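Local coordinates for putative L-alanine-DL-glutamate epimerase (Burkholderia xenovorans, PDB 3GO2), which probably acts as a magnesium-dependent racemase or epimerase of the mandelate racemase/muconate lactonizing enzyme family, its exact substrate being unsettled, at residues A350-D353 / E354-H358. Numbering follows the deposited sequence.
Sequences AWED and ELFTH
W351, just before the short, weakly bonded helix 352-355, and L355 within that helix lie side by side and point the same way, CD1 of the indole 3.8 Å from CD1 of the leucine. The indole reaches that place because its CG stands between the backbone N and the carbonyl carbon (chi1 63°). A wide ring with one polar edge suits this partly exposed spot: it stacks on H387 and gives its NE1 hydrogen to the backbone of D14, while the branched L355 fills the buried side. Next to this pair, E352 bends at chi2 (77°) and brings OE2 to 3.3 Å from CE2 of F356, the carboxylate and ring planes 37° apart. The buried acid is well supplied with partners: OE2 meets R348 in a salt bridge and also the backbone N of H323, and OE1 bonds to Y20.

The exposed D353 and E354 diverge and are held more loosely. D353 turns to H323; E354, beside helix 381-386, is modelled in two conformers, one carrying OE1 to H387. L355 N to E352 O is 3.1 Å, with the donor well above the carbonyl plane, whereas the one N-H of E354 is shared between W351 O, in a weak, bent bond, and a water that also donates to A350 O.

Away from the magnesium sites, this enolase C-terminal domain-like turn between strands 342-344 and 362-363 meets the sheet of strands 5-14 and 19-27 through D14 and Y20. Its shape appears to owe much to such outside partners, including backbone bonds of L355 to V380 and T357 to D378, and R348 probably favours a charged E352 despite its burial.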
# COMPACT_ATOMS: atom_id res chain seq x y z
N ALA A 350 -24.27 -34.72 33.38
CA ALA A 350 -25.42 -35.27 34.08
C ALA A 350 -25.89 -34.39 35.25
O ALA A 350 -27.08 -34.39 35.59
CB ALA A 350 -25.09 -36.68 34.57
N TRP A 351 -24.98 -33.63 35.84
CA TRP A 351 -25.31 -32.73 36.94
C TRP A 351 -25.43 -31.25 36.54
O TRP A 351 -25.55 -30.37 37.40
CB TRP A 351 -24.31 -32.90 38.09
CG TRP A 351 -22.90 -32.55 37.77
CD1 TRP A 351 -22.30 -31.34 37.98
CD2 TRP A 351 -21.90 -33.40 37.20
NE1 TRP A 351 -20.99 -31.40 37.61
CE2 TRP A 351 -20.71 -32.64 37.11
CE3 TRP A 351 -21.88 -34.73 36.75
CZ2 TRP A 351 -19.53 -33.14 36.58
CZ3 TRP A 351 -20.69 -35.24 36.22
CH2 TRP A 351 -19.53 -34.45 36.15
N GLU A 352 -25.42 -30.96 35.24
CA GLU A 352 -25.43 -29.56 34.82
C GLU A 352 -26.62 -28.79 35.38
O GLU A 352 -26.48 -27.66 35.86
CB GLU A 352 -25.46 -29.48 33.29
CG GLU A 352 -25.40 -28.06 32.70
CD GLU A 352 -24.03 -27.45 32.72
OE1 GLU A 352 -23.04 -28.19 32.97
OE2 GLU A 352 -23.93 -26.22 32.46
N ASP A 353 -27.82 -29.37 35.31
CA ASP A 353 -29.00 -28.60 35.68
C ASP A 353 -29.05 -28.34 37.20
O ASP A 353 -29.64 -27.34 37.61
CB ASP A 353 -30.29 -29.26 35.17
CG ASP A 353 -30.44 -29.18 33.64
OD1 ASP A 353 -29.58 -28.57 32.92
OD2 ASP A 353 -31.43 -29.75 33.14
N GLU A 354 -28.41 -29.19 38.00
CA GLU A 354 -28.27 -28.98 39.44
C GLU A 354 -27.53 -27.69 39.77
O GLU A 354 -27.80 -27.06 40.78
CB GLU A 354 -27.50 -30.19 40.06
CG GLU A 354 -27.44 -30.26 41.60
CD GLU A 354 -26.38 -31.27 42.12
OE1 GLU A 354 -25.91 -32.13 41.34
OE2 GLU A 354 -26.01 -31.19 43.32
N LEU A 355 -26.58 -27.31 38.91
CA LEU A 355 -25.66 -26.21 39.21
C LEU A 355 -26.27 -24.85 39.01
O LEU A 355 -25.72 -23.86 39.50
CB LEU A 355 -24.41 -26.30 38.31
CG LEU A 355 -23.54 -27.53 38.52
CD1 LEU A 355 -22.50 -27.62 37.42
CD2 LEU A 355 -22.88 -27.50 39.89
N PHE A 356 -27.39 -24.77 38.28
CA PHE A 356 -27.97 -23.50 37.92
C PHE A 356 -29.47 -23.45 38.19
O PHE A 356 -30.15 -24.48 38.12
CB PHE A 356 -27.72 -23.22 36.42
CG PHE A 356 -26.26 -23.21 36.04
CD1 PHE A 356 -25.48 -22.08 36.27
CD2 PHE A 356 -25.65 -24.33 35.49
CE1 PHE A 356 -24.13 -22.06 35.93
CE2 PHE A 356 -24.31 -24.31 35.14
CZ PHE A 356 -23.55 -23.17 35.38
N THR A 357 -29.98 -22.26 38.45
CA THR A 357 -31.40 -22.11 38.74
C THR A 357 -32.28 -22.38 37.52
O THR A 357 -33.35 -22.99 37.63
CB THR A 357 -31.72 -20.73 39.32
OG1 THR A 357 -31.24 -19.72 38.44
CG2 THR A 357 -31.12 -20.54 40.74
N HIS A 358 -31.81 -21.94 36.34
CA HIS A 358 -32.53 -22.13 35.07
C HIS A 358 -31.64 -22.69 33.98
O HIS A 358 -30.45 -22.38 33.89
CB HIS A 358 -33.09 -20.79 34.57
CG HIS A 358 -34.03 -20.15 35.53
ND1 HIS A 358 -35.35 -20.56 35.67
CD2 HIS A 358 -33.85 -19.15 36.42
CE1 HIS A 358 -35.93 -19.82 36.60
NE2 HIS A 358 -35.06 -18.95 37.06
O HOH W 1 -28.73 -32.12 37.06